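Local coordinates for Cif-like 1 (Burkholderia cenocepacia, PDB 7JQY), which belongs to the Cif-like epoxide hydrolases of the alpha/beta hydrolase fold and, in its natural form, probably opens epoxides by hydrolysis, at residues G17-F22 against W61-H66; A70-Y76 against L299-R303; K91-Y96 against R222-L227. The protein carries 1 engineered substitution. All coordinates share one frame; numbering follows the deposited sequence.

Interaction 1: G17-F22 against W61-H66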
ATOM      1  N   GLY B  17      18.415  20.483  14.271  1.00 37.54           N
ATOM      2  CA  GLY B  17      18.602  19.793  15.538  1.00 35.98           C
ATOM      3  C   GLY B  17      18.626  20.724  16.740  1.00 36.72           C
ATOM      4  O   GLY B  17      18.473  21.946  16.645  1.00 35.73           O
ATOM      5  N   LEU B  18      18.819  20.102  17.896  1.00 37.00           N
ATOM      6  CA  LEU B  18      18.971  20.837  19.136  1.00 39.33           C
ATOM      7  C   LEU B  18      20.286  21.614  19.119  1.00 39.40           C
ATOM      8  O   LEU B  18      21.261  21.179  18.503  1.00 40.21           O
ATOM      9  CB  LEU B  18      18.967  19.882  20.335  1.00 36.48           C
ATOM     10  CG  LEU B  18      17.748  18.993  20.570  1.00 38.00           C
ATOM     11  CD1 LEU B  18      18.031  17.939  21.648  1.00 35.82           C
ATOM     12  CD2 LEU B  18      16.547  19.845  20.945  1.00 37.78           C
ATOM     13  N   PRO B  19      20.337  22.769  19.778  1.00 39.21           N
ATOM     14  CA  PRO B  19      21.603  23.500  19.884  1.00 41.27           C
ATOM     15  C   PRO B  19      22.603  22.741  20.746  1.00 42.21           C
ATOM     16  O   PRO B  19      22.239  21.924  21.596  1.00 42.93           O
ATOM     17  CB  PRO B  19      21.200  24.831  20.525  1.00 39.93           C
ATOM     18  CG  PRO B  19      19.925  24.530  21.255  1.00 39.34           C
ATOM     19  CD  PRO B  19      19.231  23.449  20.479  1.00 39.99           C
ATOM     20  N   ALA B  20      23.885  23.042  20.527  1.00 42.51           N
ATOM     21  CA  ALA B  20      24.961  22.348  21.233  1.00 45.69           C
ATOM     22  C   ALA B  20      24.792  22.453  22.744  1.00 44.74           C
ATOM     23  O   ALA B  20      24.463  23.517  23.271  1.00 42.60           O
ATOM     24  CB  ALA B  20      26.314  22.926  20.822  1.00 47.04           C
ATOM     25  N   GLY B  21      24.982  21.330  23.443  1.00 48.04           N
ATOM     26  CA  GLY B  21      24.894  21.306  24.886  1.00 47.20           C
ATOM     27  C   GLY B  21      23.500  21.141  25.453  1.00 47.36           C
ATOM     28  O   GLY B  21      23.358  21.027  26.677  1.00 50.22           O
ATOM     29  N   PHE B  22      22.468  21.153  24.610  1.00 43.70           N
ATOM     30  CA  PHE B  22      21.101  21.034  25.109  1.00 43.51           C
ATOM     31  C   PHE B  22      20.893  19.738  25.892  1.00 45.55           C
ATOM     32  O   PHE B  22      20.175  19.725  26.898  1.00 44.02           O
ATOM     33  CB  PHE B  22      20.125  21.117  23.936  1.00 40.82           C
ATOM     34  CG  PHE B  22      18.681  21.296  24.341  1.00 41.08           C
ATOM     35  CD1 PHE B  22      17.929  20.217  24.782  1.00 37.55           C
ATOM     36  CD2 PHE B  22      18.064  22.544  24.243  1.00 38.07           C
ATOM     37  CE1 PHE B  22      16.601  20.375  25.139  1.00 37.73           C
ATOM     38  CE2 PHE B  22      16.741  22.708  24.601  1.00 37.13           C
ATOM     39  CZ  PHE B  22      16.008  21.626  25.053  1.00 36.23           C
ATOM     40  N   TRP B  61       6.947  20.593  22.302  1.00 31.67           N
ATOM     41  CA  TRP B  61       7.926  21.384  23.046  1.00 32.27           C
ATOM     42  C   TRP B  61       9.144  21.719  22.198  1.00 33.08           C
ATOM     43  O   TRP B  61       9.804  22.742  22.426  1.00 35.14           O
ATOM     44  CB  TRP B  61       8.365  20.624  24.304  1.00 33.60           C
ATOM     45  CG  TRP B  61       9.305  19.493  23.993  1.00 33.69           C
ATOM     46  CD1 TRP B  61       8.971  18.183  23.789  1.00 31.53           C
ATOM     47  CD2 TRP B  61      10.729  19.577  23.818  1.00 36.17           C
ATOM     48  NE1 TRP B  61      10.096  17.451  23.496  1.00 33.57           N
ATOM     49  CE2 TRP B  61      11.189  18.279  23.515  1.00 33.30           C
ATOM     50  CE3 TRP B  61      11.658  20.622  23.891  1.00 33.22           C
ATOM     51  CZ2 TRP B  61      12.534  17.999  23.286  1.00 31.71           C
ATOM     52  CZ3 TRP B  61      13.000  20.338  23.669  1.00 33.96           C
ATOM     53  CH2 TRP B  61      13.421  19.038  23.364  1.00 33.51           C
ATOM     54  N   TYR B  62       9.465  20.863  21.220  1.00 32.19           N
ATOM     55  CA  TYR B  62      10.693  20.996  20.443  1.00 30.89           C
ATOM     56  C   TYR B  62      10.796  22.348  19.742  1.00 32.56           C
ATOM     57  O   TYR B  62      11.894  22.738  19.327  1.00 31.36           O
ATOM     58  CB  TYR B  62      10.764  19.844  19.433  1.00 29.45           C
ATOM     59  CG  TYR B  62      11.997  19.801  18.539  1.00 32.93           C
ATOM     60  CD1 TYR B  62      13.202  19.275  18.997  1.00 33.51           C
ATOM     61  CD2 TYR B  62      11.944  20.259  17.223  1.00 28.83           C
ATOM     62  CE1 TYR B  62      14.324  19.214  18.168  1.00 30.29           C
ATOM     63  CE2 TYR B  62      13.052  20.198  16.393  1.00 30.49           C
ATOM     64  CZ  TYR B  62      14.243  19.680  16.870  1.00 34.30           C
ATOM     65  OH  TYR B  62      15.347  19.626  16.044  1.00 32.44           O
ATOM     66  N   THR B  63       9.684  23.073  19.596  1.00 31.71           N
ATOM     67  CA  THR B  63       9.750  24.362  18.921  1.00 34.02           C
ATOM     68  C   THR B  63      10.499  25.413  19.734  1.00 33.11           C
ATOM     69  O   THR B  63      10.986  26.387  19.154  1.00 35.22           O
ATOM     70  CB  THR B  63       8.338  24.850  18.562  1.00 34.61           C
ATOM     71  OG1 THR B  63       8.438  25.882  17.579  1.00 33.58           O
ATOM     72  CG2 THR B  63       7.598  25.392  19.772  1.00 33.02           C
ATOM     73  N   TRP B  64      10.650  25.217  21.041  1.00 34.57           N
ATOM     74  CA  TRP B  64      11.344  26.148  21.921  1.00 35.70           C
ATOM     75  C   TRP B  64      12.821  25.822  22.078  1.00 36.47           C
ATOM     76  O   TRP B  64      13.470  26.373  22.973  1.00 35.62           O
ATOM     77  CB  TRP B  64      10.676  26.169  23.301  1.00 37.01           C
ATOM     78  CG  TRP B  64       9.207  26.456  23.232  1.00 35.49           C
ATOM     79  CD1 TRP B  64       8.197  25.566  23.384  1.00 37.05           C
ATOM     80  CD2 TRP B  64       8.591  27.720  22.975  1.00 38.40           C
ATOM     81  NE1 TRP B  64       6.986  26.190  23.251  1.00 36.00           N
ATOM     82  CE2 TRP B  64       7.198  27.518  22.998  1.00 37.54           C
ATOM     83  CE3 TRP B  64       9.082  29.010  22.727  1.00 39.08           C
ATOM     84  CZ2 TRP B  64       6.285  28.554  22.780  1.00 38.39           C
ATOM     85  CZ3 TRP B  64       8.169  30.044  22.512  1.00 36.53           C
ATOM     86  CH2 TRP B  64       6.793  29.807  22.538  1.00 38.57           C
ATOM     87  N   ARG B  65      13.360  24.944  21.228  1.00 35.61           N
ATOM     88  CA  ARG B  65      14.705  24.416  21.440  1.00 35.24           C
ATOM     89  C   ARG B  65      15.771  25.505  21.449  1.00 40.60           C
ATOM     90  O   ARG B  65      16.775  25.374  22.162  1.00 41.02           O
ATOM     91  CB  ARG B  65      15.028  23.386  20.365  1.00 35.60           C
ATOM     92  CG  ARG B  65      15.056  23.957  18.969  1.00 33.57           C
ATOM     93  CD  ARG B  65      14.942  22.861  17.939  1.00 33.84           C
ATOM     94  NE  ARG B  65      14.873  23.410  16.594  1.00 33.68           N
ATOM     95  CZ  ARG B  65      13.752  23.809  16.013  1.00 33.39           C
ATOM     96  NH1 ARG B  65      12.596  23.716  16.669  1.00 29.14           N
ATOM     97  NH2 ARG B  65      13.793  24.308  14.777  1.00 30.76           N
ATOM     98  N   HIS B  66      15.573  26.584  20.687  1.00 36.67           N
ATOM     99  CA  HIS B  66      16.548  27.659  20.616  1.00 37.49           C
ATOM    100  C   HIS B  66      16.274  28.768  21.610  1.00 38.21           C
ATOM    101  O   HIS B  66      17.088  29.688  21.724  1.00 39.12           O
ATOM    102  CB  HIS B  66      16.580  28.270  19.208  1.00 38.45           C
ATOM    103  CG  HIS B  66      17.013  27.311  18.144  1.00 39.03           C
ATOM    104  ND1 HIS B  66      18.260  26.724  18.138  1.00 37.56           N
ATOM    105  CD2 HIS B  66      16.362  26.832  17.055  1.00 37.98           C
ATOM    106  CE1 HIS B  66      18.360  25.927  17.088  1.00 37.59           C
ATOM    107  NE2 HIS B  66      17.224  25.977  16.414  1.00 37.67           N
TER
HETATM  108  O   HOH W   1      16.989  23.713  14.714  1.00 31.42           O

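Interaction 2: A70-Y76 against L299-R303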
ATOM      1  N   ALA B  70      18.845  30.014  26.525  1.00 45.66           N
ATOM      2  CA  ALA B  70      19.088  31.389  26.958  1.00 45.20           C
ATOM      3  C   ALA B  70      18.222  31.762  28.159  1.00 46.09           C
ATOM      4  O   ALA B  70      18.666  32.504  29.041  1.00 48.23           O
ATOM      5  CB  ALA B  70      18.855  32.354  25.795  1.00 42.58           C
ATOM      6  N   LEU B  71      16.980  31.263  28.210  1.00 44.59           N
ATOM      7  CA  LEU B  71      16.133  31.536  29.368  1.00 44.69           C
ATOM      8  C   LEU B  71      16.711  30.911  30.628  1.00 49.23           C
ATOM      9  O   LEU B  71      16.770  31.553  31.682  1.00 48.77           O
ATOM     10  CB  LEU B  71      14.718  31.004  29.124  1.00 40.72           C
ATOM     11  CG  LEU B  71      13.826  31.795  28.174  1.00 44.22           C
ATOM     12  CD1 LEU B  71      12.487  31.108  28.028  1.00 40.81           C
ATOM     13  CD2 LEU B  71      13.657  33.214  28.701  1.00 43.37           C
ATOM     14  N   ALA B  72      17.177  29.671  30.526  1.00 48.19           N
ATOM     15  CA  ALA B  72      17.711  28.988  31.692  1.00 49.05           C
ATOM     16  C   ALA B  72      19.066  29.544  32.111  1.00 52.17           C
ATOM     17  O   ALA B  72      19.432  29.442  33.289  1.00 52.19           O
ATOM     18  CB  ALA B  72      17.817  27.492  31.406  1.00 46.14           C
ATOM     19  N   GLU B  73      19.855  30.085  31.174  1.00 53.39           N
ATOM     20  CA  GLU B  73      21.177  30.537  31.589  1.00 58.20           C
ATOM     21  C   GLU B  73      21.038  31.841  32.400  1.00 57.83           C
ATOM     22  O   GLU B  73      21.967  32.213  33.131  1.00 60.10           O
ATOM     23  CB  GLU B  73      22.117  30.674  30.380  1.00 57.34           C
ATOM     24  CG  GLU B  73      22.519  29.376  29.645  1.00 62.85           C
ATOM     25  CD  GLU B  73      23.392  29.546  28.413  1.00 70.11           C
ATOM     26  OE1 GLU B  73      23.569  30.721  27.959  1.00 70.83           O
ATOM     27  OE2 GLU B  73      23.595  28.486  27.734  1.00 70.41           O
ATOM     28  N   ASP B  74      19.894  32.543  32.273  1.00 56.03           N
ATOM     29  CA  ASP B  74      19.596  33.755  33.031  1.00 55.13           C
ATOM     30  C   ASP B  74      18.861  33.457  34.325  1.00 56.48           C
ATOM     31  O   ASP B  74      18.245  34.364  34.904  1.00 57.43           O
ATOM     32  CB  ASP B  74      18.730  34.720  32.216  1.00 55.87           C
ATOM     33  CG  ASP B  74      19.503  35.911  31.695  1.00 61.80           C
ATOM     34  OD1 ASP B  74      20.726  35.769  31.490  1.00 65.38           O
ATOM     35  OD2 ASP B  74      18.891  36.989  31.516  1.00 62.99           O
ATOM     36  N   GLY B  75      18.891  32.205  34.779  1.00 55.71           N
ATOM     37  CA  GLY B  75      18.333  31.837  36.062  1.00 55.43           C
ATOM     38  C   GLY B  75      16.868  31.468  36.063  1.00 53.62           C
ATOM     39  O   GLY B  75      16.302  31.272  37.146  1.00 55.28           O
ATOM     40  N   TYR B  76      16.236  31.353  34.896  1.00 50.66           N
ATOM     41  CA  TYR B  76      14.835  30.961  34.844  1.00 51.06           C
ATOM     42  C   TYR B  76      14.692  29.443  34.859  1.00 52.10           C
ATOM     43  O   TYR B  76      15.540  28.704  34.347  1.00 49.94           O
ATOM     44  CB  TYR B  76      14.163  31.543  33.600  1.00 51.30           C
ATOM     45  CG  TYR B  76      13.995  33.044  33.677  1.00 49.69           C
ATOM     46  CD1 TYR B  76      13.094  33.614  34.568  1.00 51.51           C
ATOM     47  CD2 TYR B  76      14.757  33.892  32.878  1.00 52.53           C
ATOM     48  CE1 TYR B  76      12.944  34.994  34.651  1.00 55.38           C
ATOM     49  CE2 TYR B  76      14.615  35.271  32.952  1.00 54.90           C
ATOM     50  CZ  TYR B  76      13.708  35.815  33.839  1.00 55.01           C
ATOM     51  OH  TYR B  76      13.563  37.177  33.917  1.00 59.44           O
ATOM     52  N   LEU B 299      13.635  38.237  27.220  1.00 48.37           N
ATOM     53  CA  LEU B 299      14.480  38.613  28.347  1.00 52.58           C
ATOM     54  C   LEU B 299      14.264  40.071  28.741  1.00 61.52           C
ATOM     55  O   LEU B 299      14.199  40.386  29.938  1.00 61.08           O
ATOM     56  CB  LEU B 299      15.950  38.323  28.030  1.00 52.54           C
ATOM     57  CG  LEU B 299      16.243  36.813  28.067  1.00 52.78           C
ATOM     58  CD1 LEU B 299      17.657  36.464  27.634  1.00 46.47           C
ATOM     59  CD2 LEU B 299      15.953  36.256  29.455  1.00 52.73           C
ATOM     60  N   ASP B 300      14.123  40.968  27.753  1.00 57.70           N
ATOM     61  CA  ASP B 300      13.838  42.370  28.054  1.00 59.42           C
ATOM     62  C   ASP B 300      12.504  42.522  28.762  1.00 60.18           C
ATOM     63  O   ASP B 300      12.380  43.289  29.723  1.00 63.26           O
ATOM     64  CB  ASP B 300      13.780  43.176  26.760  1.00 59.72           C
ATOM     65  CG  ASP B 300      15.101  43.743  26.367  1.00 65.85           C
ATOM     66  OD1 ASP B 300      15.931  43.944  27.276  1.00 70.40           O
ATOM     67  OD2 ASP B 300      15.317  43.966  25.164  1.00 72.58           O
ATOM     68  N   PHE B 301      11.508  41.753  28.329  1.00 57.66           N
ATOM     69  CA  PHE B 301      10.183  41.805  28.924  1.00 57.56           C
ATOM     70  C   PHE B 301      10.184  41.263  30.348  1.00 60.76           C
ATOM     71  O   PHE B 301       9.433  41.757  31.196  1.00 63.38           O
ATOM     72  CB  PHE B 301       9.221  41.028  28.030  1.00 54.95           C
ATOM     73  CG  PHE B 301       7.811  41.020  28.511  1.00 55.19           C
ATOM     74  CD1 PHE B 301       7.198  42.189  28.919  1.00 57.74           C
ATOM     75  CD2 PHE B 301       7.081  39.847  28.513  1.00 50.72           C
ATOM     76  CE1 PHE B 301       5.890  42.182  29.337  1.00 57.46           C
ATOM     77  CE2 PHE B 301       5.771  39.832  28.935  1.00 51.79           C
ATOM     78  CZ  PHE B 301       5.176  41.001  29.348  1.00 53.91           C
ATOM     79  N   PHE B 302      11.025  40.269  30.640  1.00 60.31           N
ATOM     80  CA  PHE B 302      10.992  39.622  31.944  1.00 61.32           C
ATOM     81  C   PHE B 302      11.818  40.343  33.008  1.00 61.94           C
ATOM     82  O   PHE B 302      11.695  40.002  34.185  1.00 66.07           O
ATOM     83  CB  PHE B 302      11.480  38.172  31.816  1.00 57.88           C
ATOM     84  CG  PHE B 302      10.518  37.256  31.096  1.00 58.56           C
ATOM     85  CD1 PHE B 302       9.199  37.630  30.885  1.00 58.28           C
ATOM     86  CD2 PHE B 302      10.934  36.014  30.633  1.00 55.24           C
ATOM     87  CE1 PHE B 302       8.320  36.788  30.228  1.00 55.01           C
ATOM     88  CE2 PHE B 302      10.059  35.170  29.977  1.00 53.19           C
ATOM     89  CZ  PHE B 302       8.751  35.559  29.773  1.00 53.06           C
ATOM     90  N   ARG B 303      12.637  41.298  32.609  1.00 68.39           N
ATOM     91  CA  ARG B 303      13.477  42.062  33.504  1.00 70.36           C
ATOM     92  C   ARG B 303      12.744  43.310  33.952  1.00 74.55           C
ATOM     93  O   ARG B 303      12.770  43.660  35.113  1.00 78.04           O
ATOM     94  CB  ARG B 303      14.761  42.471  32.807  1.00 71.17           C
ATOM     95  CG  ARG B 303      15.866  41.441  32.799  1.00 75.00           C
ATOM     96  CD  ARG B 303      16.942  41.779  31.772  1.00 79.14           C
ATOM     97  NE  ARG B 303      17.454  40.594  31.098  1.00 83.53           N
ATOM     98  CZ  ARG B 303      18.606  40.524  30.450  1.00 83.52           C
ATOM     99  NH1 ARG B 303      19.400  41.556  30.386  1.00 85.87           N
ATOM    100  NH2 ARG B 303      18.975  39.414  29.867  1.00 82.20           N
TER

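Interaction 3: K91-Y96 against R222-L227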
ATOM      1  N   LYS B  91      -3.343  11.100  25.158  1.00 40.33           N
ATOM      2  CA  LYS B  91      -4.347  11.539  24.190  1.00 40.33           C
ATOM      3  C   LYS B  91      -5.723  11.086  24.664  1.00 41.58           C
ATOM      4  O   LYS B  91      -6.299  10.135  24.112  1.00 40.24           O
ATOM      5  CB  LYS B  91      -4.061  10.996  22.790  1.00 39.63           C
ATOM      6  CG  LYS B  91      -2.923  11.695  22.060  1.00 39.28           C
ATOM      7  CD  LYS B  91      -1.633  10.915  22.204  1.00 41.45           C
ATOM      8  CE  LYS B  91      -0.467  11.621  21.522  1.00 36.77           C
ATOM      9  NZ  LYS B  91       0.830  11.125  22.088  1.00 39.41           N
ATOM     10  N   PRO B  92      -6.291  11.753  25.672  1.00 41.16           N
ATOM     11  CA  PRO B  92      -7.615  11.345  26.166  1.00 44.33           C
ATOM     12  C   PRO B  92      -8.736  11.653  25.180  1.00 44.19           C
ATOM     13  O   PRO B  92      -8.499  12.243  24.120  1.00 41.12           O
ATOM     14  CB  PRO B  92      -7.769  12.149  27.466  1.00 43.82           C
ATOM     15  CG  PRO B  92      -6.878  13.319  27.296  1.00 43.71           C
ATOM     16  CD  PRO B  92      -5.717  12.857  26.461  1.00 41.57           C
ATOM     17  N   LEU B  93      -9.958  11.229  25.518  1.00 42.86           N
ATOM     18  CA  LEU B  93     -11.106  11.433  24.638  1.00 42.94           C
ATOM     19  C   LEU B  93     -11.461  12.915  24.506  1.00 44.87           C
ATOM     20  O   LEU B  93     -11.742  13.400  23.401  1.00 44.95           O
ATOM     21  CB  LEU B  93     -12.297  10.637  25.166  1.00 43.42           C
ATOM     22  CG  LEU B  93     -13.659  10.830  24.504  1.00 43.98           C
ATOM     23  CD1 LEU B  93     -13.673  10.203  23.130  1.00 46.47           C
ATOM     24  CD2 LEU B  93     -14.751  10.237  25.382  1.00 52.79           C
ATOM     25  N   GLY B  94     -11.471  13.646  25.617  1.00 45.54           N
ATOM     26  CA  GLY B  94     -11.897  15.025  25.595  1.00 44.41           C
ATOM     27  C   GLY B  94     -11.036  15.940  26.440  1.00 45.37           C
ATOM     28  O   GLY B  94      -9.928  15.563  26.832  1.00 45.18           O
ATOM     29  N   GLY B  95     -11.565  17.118  26.776  1.00 42.23           N
ATOM     30  CA  GLY B  95     -10.797  18.122  27.482  1.00 40.07           C
ATOM     31  C   GLY B  95      -9.958  18.992  26.569  1.00 44.50           C
ATOM     32  O   GLY B  95      -8.949  19.553  27.009  1.00 43.89           O
ATOM     33  N   TYR B  96     -10.361  19.144  25.307  1.00 44.10           N
ATOM     34  CA  TYR B  96      -9.575  19.886  24.331  1.00 44.87           C
ATOM     35  C   TYR B  96     -10.073  21.315  24.111  1.00 44.87           C
ATOM     36  O   TYR B  96      -9.552  22.002  23.227  1.00 41.49           O
ATOM     37  CB  TYR B  96      -9.518  19.120  23.003  1.00 42.01           C
ATOM     38  CG  TYR B  96      -8.765  17.813  23.135  1.00 43.16           C
ATOM     39  CD1 TYR B  96      -9.430  16.591  23.071  1.00 40.64           C
ATOM     40  CD2 TYR B  96      -7.395  17.805  23.379  1.00 41.66           C
ATOM     41  CE1 TYR B  96      -8.750  15.406  23.205  1.00 39.55           C
ATOM     42  CE2 TYR B  96      -6.706  16.625  23.520  1.00 38.59           C
ATOM     43  CZ  TYR B  96      -7.389  15.426  23.435  1.00 41.22           C
ATOM     44  OH  TYR B  96      -6.702  14.241  23.584  1.00 40.43           O
ATOM     45  N   ARG B 222      -5.935  12.757  15.801  1.00 33.28           N
ATOM     46  CA  ARG B 222      -7.256  12.960  16.384  1.00 36.11           C
ATOM     47  C   ARG B 222      -7.213  14.016  17.472  1.00 37.02           C
ATOM     48  O   ARG B 222      -8.006  14.966  17.467  1.00 37.78           O
ATOM     49  CB  ARG B 222      -7.795  11.641  16.966  1.00 37.35           C
ATOM     50  CG  ARG B 222      -8.967  11.857  17.911  1.00 34.08           C
ATOM     51  CD  ARG B 222      -9.483  10.564  18.564  1.00 38.05           C
ATOM     52  NE  ARG B 222      -8.572  10.037  19.575  1.00 35.99           N
ATOM     53  CZ  ARG B 222      -8.392  10.585  20.771  1.00 39.60           C
ATOM     54  NH1 ARG B 222      -9.057  11.685  21.100  1.00 41.90           N
ATOM     55  NH2 ARG B 222      -7.556  10.034  21.646  1.00 41.40           N
ATOM     56  N   ALA B 223      -6.276  13.874  18.407  1.00 37.16           N
ATOM     57  CA  ALA B 223      -6.197  14.814  19.516  1.00 36.01           C
ATOM     58  C   ALA B 223      -5.898  16.218  19.015  1.00 36.89           C
ATOM     59  O   ALA B 223      -6.434  17.201  19.541  1.00 36.46           O
ATOM     60  CB  ALA B 223      -5.127  14.371  20.510  1.00 37.69           C
ATOM     61  N   GLY B 224      -5.020  16.334  18.021  1.00 36.72           N
ATOM     62  CA  GLY B 224      -4.738  17.650  17.458  1.00 36.07           C
ATOM     63  C   GLY B 224      -5.959  18.284  16.816  1.00 35.58           C
ATOM     64  O   GLY B 224      -6.241  19.460  17.034  1.00 39.22           O
ATOM     65  N   PHE B 225      -6.742  17.491  16.078  1.00 37.91           N
ATOM     66  CA  PHE B 225      -7.908  18.037  15.387  1.00 39.88           C
ATOM     67  C   PHE B 225      -9.030  18.401  16.351  1.00 41.55           C
ATOM     68  O   PHE B 225      -9.852  19.269  16.035  1.00 40.39           O
ATOM     69  CB  PHE B 225      -8.412  17.047  14.338  1.00 39.36           C
ATOM     70  CG  PHE B 225      -7.463  16.850  13.194  1.00 39.16           C
ATOM     71  CD1 PHE B 225      -6.641  17.887  12.776  1.00 38.75           C
ATOM     72  CD2 PHE B 225      -7.381  15.626  12.545  1.00 37.56           C
ATOM     73  CE1 PHE B 225      -5.758  17.710  11.718  1.00 37.35           C
ATOM     74  CE2 PHE B 225      -6.499  15.438  11.498  1.00 36.62           C
ATOM     75  CZ  PHE B 225      -5.687  16.484  11.082  1.00 36.74           C
ATOM     76  N   GLU B 226      -9.104  17.730  17.505  1.00 39.16           N
ATOM     77  CA  GLU B 226     -10.101  18.067  18.514  1.00 40.10           C
ATOM     78  C   GLU B 226      -9.867  19.445  19.125  1.00 41.07           C
ATOM     79  O   GLU B 226     -10.807  20.041  19.668  1.00 41.24           O
ATOM     80  CB  GLU B 226     -10.108  17.007  19.622  1.00 40.37           C
ATOM     81  CG  GLU B 226     -10.589  15.627  19.178  1.00 36.85           C
ATOM     82  CD  GLU B 226     -12.064  15.593  18.813  1.00 41.02           C
ATOM     83  OE1 GLU B 226     -12.843  16.376  19.400  1.00 46.56           O
ATOM     84  OE2 GLU B 226     -12.449  14.786  17.940  1.00 43.14           O
ATOM     85  N   LEU B 227      -8.638  19.960  19.067  1.00 37.53           N
ATOM     86  CA  LEU B 227      -8.422  21.349  19.452  1.00 41.08           C
ATOM     87  C   LEU B 227      -9.227  22.281  18.557  1.00 40.62           C
ATOM     88  O   LEU B 227      -9.844  23.237  19.039  1.00 38.35           O
ATOM     89  CB  LEU B 227      -6.937  21.704  19.358  1.00 40.53           C
ATOM     90  CG  LEU B 227      -5.952  20.806  20.101  1.00 40.58           C
ATOM     91  CD1 LEU B 227      -4.511  21.018  19.609  1.00 34.98           C
ATOM     92  CD2 LEU B 227      -6.076  21.123  21.558  1.00 37.02           C
TER
HETATM   93  O   HOH W   2     -12.731  15.792  22.249  1.00 40.11           O
HETATM   94  O   HOH W   3     -11.691  12.762  20.844  1.00 40.87           O

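Interaction 1: G17-F22 against W61-H66
R65 and L18 have the most surface buried in this contact, in which the N-terminal loop of an alpha/beta hydrolase fold lies over the loop that follows strand 50-54. L18 wedges one methyl branch between side chains of the other segment: its CD2 stands 3.6 Å from Y62 CE1, while R65 CB and the far rim of the W61 indole lie close by. The same methyl also sits above the centre of the F22 ring, so L18 links its own loop to its partner. F22 and W61 reach toward each other from opposite directions, their planes nearly parallel but slid apart; F22 CZ is 3.6 Å from W61 CZ3, but with planes at 24° and centroids 5.8 Å apart the rings barely overlap.

R65 CG lies between its backbone N and carbonyl carbon (chi1 63°) and the chain then runs extended, which brings CD over one face of the Y62 ring and lays one face of the guanidinium over Y62 CE2. R65 NH1 donates to Y62 O at 2.9 Å with a fairly straight N-H...O angle of 160°, from the face of that carbonyl opposite the one used by R65 N. Beyond the contact, D288 and Y211 also bind this guanidinium, and D207 takes both Y62 OH and G17 N. P19, which opens a type II turn ending at F22, rests CG 3.4 Å from R65 O. One water links the two segments: it donates to G17 O at 3.0 Å, accepts from R65 NE at 2.8 Å and hydrogen-bonds H66 NE2 at 2.8 Å.

Interaction 2: A70-Y76 against L299-R303
The rings of Y76 and F302 form a T-shaped pair: F302 turns its edge, with CD2 4.2 Å above the plane, to the rim of one Y76 face. Centroids 5.7 Å apart and planes at 65° support that reading. In the plane of the Y76 ring lies L71 O, and at the edge of F302 comes the methyl L71 CD2, so L71 touches both rings at their borders. The phenol end presses on the root of F302, Y76 OH standing 3.1 Å from F302 CB, a tight approach.

L299 reaches across to the other segment mainly through CD2. This methyl is 3.9 Å from L71 CD2 and 3.9 Å from Y76 CE2, and it also meets D74; the L299 and Y76 side chains run past each other in opposite directions. Nearer the solvent, D74 OD2 and R303 NH2 make a salt bridge of 2.9 Å; carboxylate and guanidinium are turned 37° apart. The bend of R303 at chi3 (-142°) carries NH2 to that oxygen.

A Schellman motif with G75 as C-prime residue ends helix 68-73, G75 N bonding A72 O and Y76 N bonding L71 O, and this turns Y76 back toward F302. The contact thus joins the C-terminal end of helix 68-73 to residues 299-303 of helix 291-303, both lying on the central sheet: L71, Y76 and F302 touch V51 of strand 50-54, and L71 also rests on V78 of strand 77-82.

Interaction 3: K91-Y96 against R222-L227
Helix 220-229, in the part of the chain between strands 140-146 and 250-255, meets the loop before helix 98-111 through R222 and Y96. R222 offers the edge of its guanidinium to two successive carbonyls: NH2 donates to K91 O at 2.8 Å, from above that carbonyl's plane (48° out of it), and NH1 to P92 O at 3.1 Å with an angle of 159°. P92 O is held a second time, from its opposite face, by Y96 OH at 2.7 Å. In the alpha/beta hydrolase fold, the insertion between these two strands forms the cap, so the bonds tie a probable cap helix to a loop of the core.

Y96, which buries the most surface here, lies along the helix with A223 O over one face and G94 O over the other. E226 CB is 3.5 Å from Y96 CD1, and A223 CB is 3.5 Å from Y96 OH. On the CB side of the ring, L227 CD2 lies 4.0 Å from Y96 CD2. The bend of R222 at chi3 (72°) turns its guanidinium to the loop, while its NE forms a salt bridge with D177 of the third subunit. One water donates to L93 O at 2.6 Å and accepts weakly from R222 NH1.

Interactions 1 and 2 are neighbours in the chain: W61-H66 leads almost directly into A70-Y76, and their centres are 16 Å apart. One path after strand 50-54 is therefore fastened first to the N-terminal loop and then to the C-terminal helix. Interaction 3 is separate. Its centre lies 26 Å from that of interaction 1, with nearest atoms about 11 Å apart, and 32 Å from that of interaction 2, on the opposite side of the chain's centre, although in sequence it is nested within the loop that interaction 2 closes. Of its residues, L227 comes near, without touching, the probable nucleophile elbow, where the engineered S123 stands.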